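Local structure of D-3-phosphoglycerate dehydrogenase (Sulfolobus tokodaii, 2EKL) at residues 28-33 / 45-50; 192-197 / 216-221; 259-262 / 268-271. The protein probably catalyses the NAD-dependent oxidation of D-3-phosphoglycerate, as a D-isomer specific 2-hydroxyacid dehydrogenase. All blocks are in the same frame, centred on the assembly; numbering follows the deposited sequence.

Contact 1: residues 28-33 / 45-50; sequences QVDYMP and GNYDII
Asp30 and Tyr47 carry this contact between them, and it comes down to one short hydrogen bond: the phenol OH of Tyr47 donates to OD2 of Asp30, 2.6 Å away. The carboxylate oxygen accepts on its anti lone pair, the one turned away from OD1. Asp30 comes in at the edge of the ring, near its plane, with the carboxylate turned 89° to it.

Van der Waals contact accompanies that bond. OD2 lies 3.2 Å from CE1 of Tyr47, and CB of Asp30 comes within 3.6 Å of the OH. The CA atoms of Asp30 and Tyr47 are 9.5 Å apart; with CG of Tyr47 anti to its carbonyl carbon (chi1 -59°), the ring runs out toward Asp30 and its length closes the distance.

The backbones do not pair here. Asp30 sits on strand 28-31, the edge of the five-stranded parallel sheet, and is hydrogen-bonded through its backbone to Ala8 and Ile10 of strand 7-10, which separates it from strand 49-52. A tyrosine at the entry to that last strand thus reaches across strand 7-10, and the carboxylate it meets probably stays ionised, stabilised by the phenol donor.

Contact 2: residues 192-197 / 216-221; sequences ELLKNS and YPQFEL
Where Leu194 and Lys195 face Gln218 and Leu221, the axes of segments 192-196 and 216-221 come to 8.9 Å at 44°, close enough near the C-terminal ends to bring CA of Lys195 within 5.5 Å of CA of Leu221.

The side chains that meet there do so through carbon. Leu194 points at the second helix and lays its CD1 methyl against the stem of Gln218, 3.6 Å from CG, while its CB faces CB of Leu221 at 4.1 Å. Leu221 points back, and one of its methyls, CD2, lies 3.8 Å from CG of Lys195, so the aliphatic part of the lysine flanks the leucine at the exposed margin. Gln218 offers only its CB and CG to Leu194: a bend at chi2 (68°) swings the amide off, and OE1 accepts the N-H of Asp215 just ahead of its own helix.

The end of helix 190-196 is tied up by the side chains of Asn196 and of Ser197, the residue that follows and the first to leave helical geometry. ND2 of Asn196 returns to the carbonyl O of Glu192 at 2.9 Å, and OG of Ser197 reaches O of Leu193 at 2.7 Å. O of Leu193 is held from opposite faces of its plane, by Ser197 OG on one and Asn196 N on the other.

Both helices belong to the parallel, Rossmann-type NAD domain. Helix 190-196 turns Leu193 and Asn196 toward strand 167-171 and leads into strand 199-202; helix 216-221 precedes strand 226-230 and, on its far flank, packs Phe219 against Tyr245 of helix 239-247.

Contact 3: residues 259-262 / 268-271; sequences FWNE and WELE
Trp260 takes Trp268 over one face and has Phe259 CZ at its edge, in plane; OE2 of Glu269 also lies at that indole's edge, near its plane. The two indoles form a T-shaped pair: the edge of Trp268 approaches the face of Trp260, its CH2 3.8 Å from CD2, with the planes at 64°. Trp268 gets there with CG between its backbone N and carbonyl carbon (chi1 61°), which turns the indole edge-on to Trp260. Phe259 carries CZ3 of Trp260 over the centre of one face, 3.9 Å above the ring, and meets the carbonyl O of Glu269 at its edge, 3.6 Å from CE2. CG of Glu269 rests on one face of Trp268, toward the rim.

The carboxylate of Glu269 runs alongside Phe259, nearly parallel to its ring, and binds Asn261 twice. OE1 accepts ND2 at 2.8 Å along a fairly straight N-H, from the syn side but tilted out of the carboxylate plane. OE2 takes the backbone N of Asn261, also at 2.8 Å, but the strongly bent angle of 117° makes this bond weak. The indole nitrogens look elsewhere, Trp260 NE1 to Val237 O and Trp268 NE1 to Glu266 OE1.

Within the loop, Glu262 OE2 accepts Phe259 N, and its other oxygen bonds His283, an arrangement consistent with the active-site Glu-His pair of related D-2-hydroxyacid dehydrogenases. The loop leaves strand 251-256 and returns as helix 267-274, with Trp260 also touching helix 239-247 and Phe259 packing on Phe132 of the second subunit.

In the fold
Contacts 2 and 3 both lie in the NAD-binding domain, their centres 23 Å apart and their nearest atoms about 8 Å apart, and helix 239-247 touches residues of both. Contact 1 belongs to the other parallel sheet, 50 Å from contact 2 and 37 Å from contact 3 between centres, and stands away from the known NAD sites. The coenzyme lies nearer the later pair: the side chain of Gln218 in contact 2 is about 9 Å from bound NAD, that of Phe259 in contact 3 about 11 Å. Neither touches it; contact 3 begins two residues after NAD-binding Asp257, and its loop also meets the second subunit.

Contact 1: residues 28-33 / 45-50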
ATOM      1  N   GLN A  28      31.554  10.596  30.725  1.00 27.89           N
ATOM      2  CA  GLN A  28      30.889  11.778  31.262  1.00 28.88           C
ATOM      3  C   GLN A  28      29.933  12.283  30.184  1.00 27.62           C
ATOM      4  O   GLN A  28      30.367  12.776  29.148  1.00 25.82           O
ATOM      5  CB  GLN A  28      31.918  12.863  31.597  1.00 31.51           C
ATOM      6  CG  GLN A  28      31.325  14.090  32.276  1.00 36.69           C
ATOM      7  CD  GLN A  28      32.325  15.224  32.428  1.00 40.40           C
ATOM      8  OE1 GLN A  28      33.374  15.070  33.060  1.00 41.93           O
ATOM      9  NE2 GLN A  28      32.002  16.374  31.848  1.00 41.14           N
ATOM     10  N   VAL A  29      28.636  12.152  30.431  1.00 26.87           N
ATOM     11  CA  VAL A  29      27.639  12.577  29.456  1.00 26.88           C
ATOM     12  C   VAL A  29      26.810  13.786  29.887  1.00 27.32           C
ATOM     13  O   VAL A  29      26.101  13.744  30.893  1.00 26.30           O
ATOM     14  CB  VAL A  29      26.678  11.415  29.122  1.00 26.50           C
ATOM     15  CG1 VAL A  29      25.649  11.864  28.088  1.00 28.66           C
ATOM     16  CG2 VAL A  29      27.470  10.218  28.604  1.00 27.33           C
ATOM     17  N   ASP A  30      26.911  14.868  29.119  1.00 27.56           N
ATOM     18  CA  ASP A  30      26.137  16.070  29.402  1.00 28.19           C
ATOM     19  C   ASP A  30      24.988  16.108  28.408  1.00 27.75           C
ATOM     20  O   ASP A  30      25.191  16.343  27.219  1.00 27.48           O
ATOM     21  CB  ASP A  30      26.999  17.329  29.263  1.00 27.65           C
ATOM     22  CG  ASP A  30      28.053  17.433  30.346  1.00 30.42           C
ATOM     23  OD1 ASP A  30      27.857  16.832  31.424  1.00 32.52           O
ATOM     24  OD2 ASP A  30      29.069  18.125  30.130  1.00 30.54           O
ATOM     25  N   TYR A  31      23.781  15.859  28.905  1.00 27.90           N
ATOM     26  CA  TYR A  31      22.589  15.840  28.070  1.00 27.55           C
ATOM     27  C   TYR A  31      21.871  17.189  28.092  1.00 28.22           C
ATOM     28  O   TYR A  31      21.200  17.526  29.066  1.00 28.70           O
ATOM     29  CB  TYR A  31      21.657  14.731  28.557  1.00 28.74           C
ATOM     30  CG  TYR A  31      20.430  14.500  27.707  1.00 29.38           C
ATOM     31  CD1 TYR A  31      20.517  14.449  26.316  1.00 28.11           C
ATOM     32  CD2 TYR A  31      19.189  14.268  28.298  1.00 31.17           C
ATOM     33  CE1 TYR A  31      19.402  14.167  25.537  1.00 28.39           C
ATOM     34  CE2 TYR A  31      18.069  13.985  27.527  1.00 30.99           C
ATOM     35  CZ  TYR A  31      18.183  13.935  26.149  1.00 30.11           C
ATOM     36  OH  TYR A  31      17.079  13.644  25.384  1.00 32.62           O
ATOM     37  N   MET A  32      22.025  17.947  27.011  1.00 26.97           N
ATOM     38  CA  MET A  32      21.414  19.268  26.874  1.00 28.00           C
ATOM     39  C   MET A  32      20.579  19.280  25.594  1.00 27.61           C
ATOM     40  O   MET A  32      20.930  19.941  24.618  1.00 26.79           O
ATOM     41  CB  MET A  32      22.516  20.331  26.805  1.00 27.71           C
ATOM     42  CG  MET A  32      23.508  20.244  27.958  1.00 29.33           C
ATOM     43  SD  MET A  32      24.818  21.489  27.926  1.00 33.26           S
ATOM     44  CE  MET A  32      23.987  22.873  28.702  1.00 34.83           C
ATOM     45  N   PRO A  33      19.444  18.559  25.596  1.00 27.90           N
ATOM     46  CA  PRO A  33      18.536  18.450  24.452  1.00 28.05           C
ATOM     47  C   PRO A  33      17.970  19.741  23.862  1.00 28.18           C
ATOM     48  O   PRO A  33      17.413  19.721  22.771  1.00 28.16           O
ATOM     49  CB  PRO A  33      17.445  17.515  24.969  1.00 29.23           C
ATOM     50  CG  PRO A  33      17.390  17.848  26.419  1.00 28.67           C
ATOM     51  CD  PRO A  33      18.856  17.914  26.784  1.00 28.78           C
ATOM     52  N   GLY A  45      34.082  23.299  22.904  1.00 29.60           N
ATOM     53  CA  GLY A  45      35.507  23.057  23.036  1.00 29.51           C
ATOM     54  C   GLY A  45      35.905  22.116  24.158  1.00 29.99           C
ATOM     55  O   GLY A  45      37.052  21.676  24.214  1.00 31.53           O
ATOM     56  N   ASN A  46      34.971  21.791  25.047  1.00 29.03           N
ATOM     57  CA  ASN A  46      35.276  20.910  26.166  1.00 29.09           C
ATOM     58  C   ASN A  46      34.947  19.444  25.912  1.00 27.70           C
ATOM     59  O   ASN A  46      35.132  18.613  26.800  1.00 28.33           O
ATOM     60  CB  ASN A  46      34.508  21.345  27.419  1.00 31.40           C
ATOM     61  CG  ASN A  46      34.576  22.837  27.667  1.00 33.19           C
ATOM     62  OD1 ASN A  46      35.641  23.446  27.582  1.00 33.97           O
ATOM     63  ND2 ASN A  46      33.434  23.431  27.993  1.00 34.14           N
ATOM     64  N   TYR A  47      34.479  19.114  24.714  1.00 25.40           N
ATOM     65  CA  TYR A  47      34.076  17.736  24.446  1.00 24.59           C
ATOM     66  C   TYR A  47      34.849  16.952  23.395  1.00 23.32           C
ATOM     67  O   TYR A  47      35.309  17.500  22.396  1.00 24.50           O
ATOM     68  CB  TYR A  47      32.588  17.716  24.088  1.00 22.55           C
ATOM     69  CG  TYR A  47      31.702  18.279  25.176  1.00 24.01           C
ATOM     70  CD1 TYR A  47      31.291  17.490  26.249  1.00 23.46           C
ATOM     71  CD2 TYR A  47      31.301  19.614  25.149  1.00 25.09           C
ATOM     72  CE1 TYR A  47      30.499  18.016  27.271  1.00 25.82           C
ATOM     73  CE2 TYR A  47      30.514  20.151  26.164  1.00 25.48           C
ATOM     74  CZ  TYR A  47      30.117  19.349  27.218  1.00 25.54           C
ATOM     75  OH  TYR A  47      29.339  19.885  28.216  1.00 27.16           O
ATOM     76  N   ASP A  48      34.956  15.650  23.643  1.00 23.71           N
ATOM     77  CA  ASP A  48      35.637  14.709  22.756  1.00 23.54           C
ATOM     78  C   ASP A  48      34.614  14.128  21.789  1.00 23.98           C
ATOM     79  O   ASP A  48      34.948  13.720  20.673  1.00 23.36           O
ATOM     80  CB  ASP A  48      36.217  13.550  23.564  1.00 24.01           C
ATOM     81  CG  ASP A  48      37.153  14.010  24.651  1.00 25.62           C
ATOM     82  OD1 ASP A  48      38.296  14.391  24.322  1.00 27.46           O
ATOM     83  OD2 ASP A  48      36.739  13.991  25.830  1.00 24.69           O
ATOM     84  N   ILE A  49      33.365  14.087  22.239  1.00 22.06           N
ATOM     85  CA  ILE A  49      32.274  13.523  21.452  1.00 21.61           C
ATOM     86  C   ILE A  49      31.032  14.411  21.481  1.00 22.01           C
ATOM     87  O   ILE A  49      30.694  14.977  22.515  1.00 21.08           O
ATOM     88  CB  ILE A  49      31.850  12.142  22.013  1.00 21.69           C
ATOM     89  CG1 ILE A  49      33.050  11.193  22.060  1.00 21.89           C
ATOM     90  CG2 ILE A  49      30.726  11.558  21.168  1.00 21.67           C
ATOM     91  CD1 ILE A  49      32.785   9.905  22.821  1.00 20.68           C
ATOM     92  N   ILE A  50      30.362  14.531  20.339  1.00 22.36           N
ATOM     93  CA  ILE A  50      29.125  15.299  20.266  1.00 22.38           C
ATOM     94  C   ILE A  50      28.106  14.381  19.598  1.00 22.66           C
ATOM     95  O   ILE A  50      28.428  13.696  18.627  1.00 21.44           O
ATOM     96  CB  ILE A  50      29.277  16.598  19.426  1.00 23.11           C
ATOM     97  CG1 ILE A  50      27.983  17.415  19.506  1.00 23.61           C
ATOM     98  CG2 ILE A  50      29.598  16.263  17.975  1.00 23.06           C
ATOM     99  CD1 ILE A  50      28.036  18.734  18.756  1.00 25.77           C
TER

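Contact 2: residues 192-197 / 216-221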
ATOM      1  N   GLU A 192      15.161   4.332 -21.935  1.00 19.51           N
ATOM      2  CA  GLU A 192      14.336   3.151 -22.138  1.00 20.47           C
ATOM      3  C   GLU A 192      13.363   2.974 -20.981  1.00 18.77           C
ATOM      4  O   GLU A 192      12.198   2.631 -21.189  1.00 20.03           O
ATOM      5  CB  GLU A 192      15.202   1.893 -22.280  1.00 22.75           C
ATOM      6  CG  GLU A 192      14.418   0.691 -22.803  1.00 27.18           C
ATOM      7  CD  GLU A 192      15.271  -0.550 -22.994  1.00 30.71           C
ATOM      8  OE1 GLU A 192      16.354  -0.447 -23.609  1.00 32.77           O
ATOM      9  OE2 GLU A 192      14.851  -1.635 -22.539  1.00 32.59           O
ATOM     10  N   LEU A 193      13.845   3.203 -19.764  1.00 18.12           N
ATOM     11  CA  LEU A 193      13.005   3.078 -18.579  1.00 16.38           C
ATOM     12  C   LEU A 193      11.831   4.044 -18.682  1.00 17.02           C
ATOM     13  O   LEU A 193      10.676   3.652 -18.506  1.00 18.00           O
ATOM     14  CB  LEU A 193      13.814   3.377 -17.310  1.00 15.91           C
ATOM     15  CG  LEU A 193      13.091   3.216 -15.962  1.00 16.32           C
ATOM     16  CD1 LEU A 193      14.103   2.887 -14.878  1.00 16.55           C
ATOM     17  CD2 LEU A 193      12.320   4.490 -15.611  1.00 17.25           C
ATOM     18  N   LEU A 194      12.128   5.301 -18.986  1.00 16.99           N
ATOM     19  CA  LEU A 194      11.089   6.319 -19.109  1.00 17.55           C
ATOM     20  C   LEU A 194      10.073   6.008 -20.210  1.00 18.18           C
ATOM     21  O   LEU A 194       8.875   6.140 -20.009  1.00 16.68           O
ATOM     22  CB  LEU A 194      11.727   7.690 -19.356  1.00 18.24           C
ATOM     23  CG  LEU A 194      12.589   8.218 -18.204  1.00 20.06           C
ATOM     24  CD1 LEU A 194      13.374   9.431 -18.659  1.00 20.94           C
ATOM     25  CD2 LEU A 194      11.698   8.559 -17.005  1.00 21.20           C
ATOM     26  N   LYS A 195      10.545   5.580 -21.372  1.00 20.03           N
ATOM     27  CA  LYS A 195       9.632   5.282 -22.471  1.00 20.84           C
ATOM     28  C   LYS A 195       8.734   4.063 -22.251  1.00 19.21           C
ATOM     29  O   LYS A 195       7.658   3.968 -22.844  1.00 19.45           O
ATOM     30  CB  LYS A 195      10.425   5.090 -23.769  1.00 22.29           C
ATOM     31  CG  LYS A 195      11.247   6.306 -24.177  1.00 26.76           C
ATOM     32  CD  LYS A 195      12.093   6.026 -25.409  1.00 31.62           C
ATOM     33  CE  LYS A 195      11.234   5.689 -26.616  1.00 35.18           C
ATOM     34  NZ  LYS A 195      10.359   6.829 -27.008  1.00 37.61           N
ATOM     35  N   ASN A 196       9.155   3.145 -21.387  1.00 18.09           N
ATOM     36  CA  ASN A 196       8.392   1.918 -21.165  1.00 18.74           C
ATOM     37  C   ASN A 196       7.749   1.690 -19.796  1.00 18.60           C
ATOM     38  O   ASN A 196       7.107   0.661 -19.587  1.00 18.98           O
ATOM     39  CB  ASN A 196       9.288   0.717 -21.489  1.00 19.59           C
ATOM     40  CG  ASN A 196       9.687   0.668 -22.953  1.00 22.12           C
ATOM     41  OD1 ASN A 196       8.890   0.289 -23.813  1.00 22.13           O
ATOM     42  ND2 ASN A 196      10.920   1.066 -23.246  1.00 21.59           N
ATOM     43  N   SER A 197       7.894   2.629 -18.869  1.00 18.09           N
ATOM     44  CA  SER A 197       7.334   2.426 -17.534  1.00 17.29           C
ATOM     45  C   SER A 197       5.951   3.015 -17.289  1.00 17.67           C
ATOM     46  O   SER A 197       5.684   4.167 -17.624  1.00 17.21           O
ATOM     47  CB  SER A 197       8.298   2.968 -16.474  1.00 17.86           C
ATOM     48  OG  SER A 197       9.514   2.236 -16.473  1.00 19.14           O
ATOM     49  N   TYR A 216      12.205  18.336 -17.588  1.00 21.31           N
ATOM     50  CA  TYR A 216      11.333  18.400 -18.754  1.00 20.45           C
ATOM     51  C   TYR A 216      11.509  17.324 -19.820  1.00 20.69           C
ATOM     52  O   TYR A 216      10.529  16.730 -20.264  1.00 20.52           O
ATOM     53  CB  TYR A 216      11.404  19.789 -19.394  1.00 22.37           C
ATOM     54  CG  TYR A 216      10.380  20.735 -18.812  1.00 21.41           C
ATOM     55  CD1 TYR A 216       9.054  20.694 -19.245  1.00 22.26           C
ATOM     56  CD2 TYR A 216      10.714  21.623 -17.789  1.00 22.32           C
ATOM     57  CE1 TYR A 216       8.085  21.508 -18.675  1.00 22.83           C
ATOM     58  CE2 TYR A 216       9.749  22.446 -17.213  1.00 22.24           C
ATOM     59  CZ  TYR A 216       8.438  22.381 -17.658  1.00 22.57           C
ATOM     60  OH  TYR A 216       7.474  23.176 -17.086  1.00 24.73           O
ATOM     61  N   PRO A 217      12.753  17.059 -20.257  1.00 21.20           N
ATOM     62  CA  PRO A 217      12.952  16.029 -21.283  1.00 20.17           C
ATOM     63  C   PRO A 217      12.456  14.656 -20.835  1.00 20.23           C
ATOM     64  O   PRO A 217      11.871  13.907 -21.619  1.00 18.85           O
ATOM     65  CB  PRO A 217      14.461  16.051 -21.508  1.00 20.37           C
ATOM     66  CG  PRO A 217      14.834  17.473 -21.180  1.00 22.24           C
ATOM     67  CD  PRO A 217      14.024  17.724 -19.929  1.00 19.15           C
ATOM     68  N   GLN A 218      12.696  14.335 -19.567  1.00 19.44           N
ATOM     69  CA  GLN A 218      12.282  13.054 -19.007  1.00 18.28           C
ATOM     70  C   GLN A 218      10.761  12.950 -18.935  1.00 18.37           C
ATOM     71  O   GLN A 218      10.194  11.905 -19.242  1.00 18.46           O
ATOM     72  CB  GLN A 218      12.887  12.863 -17.610  1.00 18.82           C
ATOM     73  CG  GLN A 218      14.415  12.721 -17.581  1.00 19.90           C
ATOM     74  CD  GLN A 218      15.145  13.997 -17.974  1.00 19.60           C
ATOM     75  OE1 GLN A 218      14.842  15.080 -17.473  1.00 19.36           O
ATOM     76  NE2 GLN A 218      16.122  13.871 -18.862  1.00 21.48           N
ATOM     77  N   PHE A 219      10.102  14.029 -18.526  1.00 17.01           N
ATOM     78  CA  PHE A 219       8.644  14.033 -18.451  1.00 18.25           C
ATOM     79  C   PHE A 219       8.048  13.821 -19.842  1.00 18.12           C
ATOM     80  O   PHE A 219       7.035  13.143 -19.998  1.00 17.04           O
ATOM     81  CB  PHE A 219       8.136  15.363 -17.879  1.00 17.27           C
ATOM     82  CG  PHE A 219       8.050  15.390 -16.378  1.00 17.90           C
ATOM     83  CD1 PHE A 219       7.066  14.665 -15.710  1.00 17.01           C
ATOM     84  CD2 PHE A 219       8.958  16.129 -15.630  1.00 18.38           C
ATOM     85  CE1 PHE A 219       6.988  14.674 -14.319  1.00 18.96           C
ATOM     86  CE2 PHE A 219       8.892  16.147 -14.233  1.00 18.80           C
ATOM     87  CZ  PHE A 219       7.904  15.417 -13.578  1.00 18.21           C
ATOM     88  N   GLU A 220       8.680  14.407 -20.853  1.00 17.73           N
ATOM     89  CA  GLU A 220       8.186  14.274 -22.218  1.00 20.04           C
ATOM     90  C   GLU A 220       8.311  12.832 -22.715  1.00 18.86           C
ATOM     91  O   GLU A 220       7.461  12.348 -23.461  1.00 20.15           O
ATOM     92  CB  GLU A 220       8.958  15.221 -23.144  1.00 22.39           C
ATOM     93  CG  GLU A 220       8.334  15.415 -24.520  1.00 25.96           C
ATOM     94  CD  GLU A 220       6.896  15.913 -24.451  1.00 28.68           C
ATOM     95  OE1 GLU A 220       6.618  16.839 -23.662  1.00 28.46           O
ATOM     96  OE2 GLU A 220       6.045  15.380 -25.193  1.00 32.39           O
ATOM     97  N   LEU A 221       9.371  12.150 -22.291  1.00 18.67           N
ATOM     98  CA  LEU A 221       9.613  10.768 -22.693  1.00 19.74           C
ATOM     99  C   LEU A 221       8.652   9.776 -22.044  1.00 19.27           C
ATOM    100  O   LEU A 221       8.425   8.689 -22.569  1.00 18.97           O
ATOM    101  CB  LEU A 221      11.045  10.359 -22.336  1.00 22.51           C
ATOM    102  CG  LEU A 221      12.186  10.792 -23.261  1.00 23.05           C
ATOM    103  CD1 LEU A 221      13.518  10.643 -22.537  1.00 25.62           C
ATOM    104  CD2 LEU A 221      12.157   9.948 -24.531  1.00 23.18           C
TER

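Contact 3: residues 259-262 / 268-271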
ATOM      1  N   PHE A 259       8.648  16.478   0.122  1.00 22.20           N
ATOM      2  CA  PHE A 259       8.243  17.688  -0.581  1.00 22.84           C
ATOM      3  C   PHE A 259       9.387  18.695  -0.536  1.00 24.15           C
ATOM      4  O   PHE A 259      10.173  18.713   0.410  1.00 25.05           O
ATOM      5  CB  PHE A 259       6.988  18.288   0.065  1.00 23.40           C
ATOM      6  CG  PHE A 259       5.861  18.525  -0.905  1.00 21.10           C
ATOM      7  CD1 PHE A 259       5.248  17.458  -1.555  1.00 22.23           C
ATOM      8  CD2 PHE A 259       5.413  19.818  -1.172  1.00 20.62           C
ATOM      9  CE1 PHE A 259       4.207  17.672  -2.459  1.00 21.88           C
ATOM     10  CE2 PHE A 259       4.374  20.042  -2.072  1.00 21.16           C
ATOM     11  CZ  PHE A 259       3.769  18.967  -2.717  1.00 24.01           C
ATOM     12  N   TRP A 260       9.481  19.522  -1.571  1.00 24.43           N
ATOM     13  CA  TRP A 260      10.538  20.521  -1.667  1.00 26.31           C
ATOM     14  C   TRP A 260      10.601  21.338  -0.384  1.00 26.64           C
ATOM     15  O   TRP A 260      11.684  21.653   0.108  1.00 29.04           O
ATOM     16  CB  TRP A 260      10.280  21.391  -2.896  1.00 25.46           C
ATOM     17  CG  TRP A 260      10.267  20.551  -4.147  1.00 24.19           C
ATOM     18  CD1 TRP A 260      11.336  20.246  -4.944  1.00 24.00           C
ATOM     19  CD2 TRP A 260       9.154  19.819  -4.674  1.00 23.74           C
ATOM     20  NE1 TRP A 260      10.958  19.364  -5.932  1.00 23.68           N
ATOM     21  CE2 TRP A 260       9.624  19.085  -5.789  1.00 23.92           C
ATOM     22  CE3 TRP A 260       7.805  19.705  -4.313  1.00 24.76           C
ATOM     23  CZ2 TRP A 260       8.793  18.250  -6.542  1.00 23.26           C
ATOM     24  CZ3 TRP A 260       6.977  18.874  -5.064  1.00 23.92           C
ATOM     25  CH2 TRP A 260       7.477  18.157  -6.166  1.00 22.67           C
ATOM     26  N   ASN A 261       9.429  21.656   0.154  1.00 27.91           N
ATOM     27  CA  ASN A 261       9.300  22.390   1.408  1.00 27.95           C
ATOM     28  C   ASN A 261       8.189  21.699   2.189  1.00 27.33           C
ATOM     29  O   ASN A 261       7.083  21.522   1.677  1.00 26.11           O
ATOM     30  CB  ASN A 261       8.931  23.854   1.155  1.00 28.28           C
ATOM     31  CG  ASN A 261      10.135  24.704   0.793  1.00 30.25           C
ATOM     32  OD1 ASN A 261      11.039  24.898   1.605  1.00 31.60           O
ATOM     33  ND2 ASN A 261      10.154  25.211  -0.434  1.00 32.70           N
ATOM     34  N   GLU A 262       8.489  21.305   3.424  1.00 26.97           N
ATOM     35  CA  GLU A 262       7.519  20.611   4.266  1.00 28.29           C
ATOM     36  C   GLU A 262       7.243  21.402   5.546  1.00 29.14           C
ATOM     37  O   GLU A 262       8.052  21.391   6.472  1.00 30.46           O
ATOM     38  CB  GLU A 262       8.061  19.217   4.619  1.00 27.57           C
ATOM     39  CG  GLU A 262       8.556  18.426   3.402  1.00 25.93           C
ATOM     40  CD  GLU A 262       9.321  17.158   3.765  1.00 27.65           C
ATOM     41  OE1 GLU A 262       9.693  16.987   4.943  1.00 29.26           O
ATOM     42  OE2 GLU A 262       9.564  16.330   2.861  1.00 25.21           O
ATOM     43  N   TRP A 268       3.570  27.503  -6.457  1.00 27.25           N
ATOM     44  CA  TRP A 268       3.483  26.302  -7.278  1.00 26.08           C
ATOM     45  C   TRP A 268       3.453  25.040  -6.417  1.00 25.69           C
ATOM     46  O   TRP A 268       2.804  24.055  -6.777  1.00 25.36           O
ATOM     47  CB  TRP A 268       4.651  26.240  -8.267  1.00 26.35           C
ATOM     48  CG  TRP A 268       5.976  26.191  -7.607  1.00 26.25           C
ATOM     49  CD1 TRP A 268       6.720  27.251  -7.183  1.00 25.76           C
ATOM     50  CD2 TRP A 268       6.702  25.014  -7.239  1.00 27.37           C
ATOM     51  NE1 TRP A 268       7.867  26.808  -6.573  1.00 27.55           N
ATOM     52  CE2 TRP A 268       7.882  25.438  -6.593  1.00 27.71           C
ATOM     53  CE3 TRP A 268       6.468  23.640  -7.392  1.00 27.18           C
ATOM     54  CZ2 TRP A 268       8.830  24.538  -6.097  1.00 29.01           C
ATOM     55  CZ3 TRP A 268       7.412  22.743  -6.896  1.00 27.83           C
ATOM     56  CH2 TRP A 268       8.579  23.198  -6.257  1.00 28.25           C
ATOM     57  N   GLU A 269       4.155  25.076  -5.286  1.00 24.84           N
ATOM     58  CA  GLU A 269       4.198  23.944  -4.357  1.00 25.11           C
ATOM     59  C   GLU A 269       2.822  23.738  -3.750  1.00 24.01           C
ATOM     60  O   GLU A 269       2.357  22.612  -3.581  1.00 21.97           O
ATOM     61  CB  GLU A 269       5.182  24.208  -3.221  1.00 27.18           C
ATOM     62  CG  GLU A 269       6.614  23.851  -3.509  1.00 33.83           C
ATOM     63  CD  GLU A 269       7.440  23.829  -2.245  1.00 34.95           C
ATOM     64  OE1 GLU A 269       7.678  24.912  -1.673  1.00 38.88           O
ATOM     65  OE2 GLU A 269       7.834  22.725  -1.815  1.00 38.12           O
ATOM     66  N   LEU A 270       2.187  24.845  -3.388  1.00 22.75           N
ATOM     67  CA  LEU A 270       0.858  24.799  -2.809  1.00 22.49           C
ATOM     68  C   LEU A 270      -0.141  24.242  -3.821  1.00 21.24           C
ATOM     69  O   LEU A 270      -1.033  23.478  -3.463  1.00 18.48           O
ATOM     70  CB  LEU A 270       0.441  26.206  -2.371  1.00 24.77           C
ATOM     71  CG  LEU A 270       1.310  26.763  -1.242  1.00 25.60           C
ATOM     72  CD1 LEU A 270       1.015  28.243  -1.021  1.00 26.47           C
ATOM     73  CD2 LEU A 270       1.047  25.957   0.022  1.00 26.98           C
ATOM     74  N   GLU A 271       0.013  24.619  -5.089  1.00 21.27           N
ATOM     75  CA  GLU A 271      -0.897  24.143  -6.123  1.00 22.37           C
ATOM     76  C   GLU A 271      -0.773  22.627  -6.276  1.00 22.91           C
ATOM     77  O   GLU A 271      -1.772  21.929  -6.461  1.00 21.47           O
ATOM     78  CB  GLU A 271      -0.613  24.829  -7.463  1.00 25.64           C
ATOM     79  CG  GLU A 271      -1.823  24.839  -8.384  1.00 28.87           C
ATOM     80  CD  GLU A 271      -1.582  25.577  -9.684  1.00 30.24           C
ATOM     81  OE1 GLU A 271      -0.925  26.641  -9.660  1.00 32.79           O
ATOM     82  OE2 GLU A 271      -2.066  25.099 -10.731  1.00 32.87           O
TER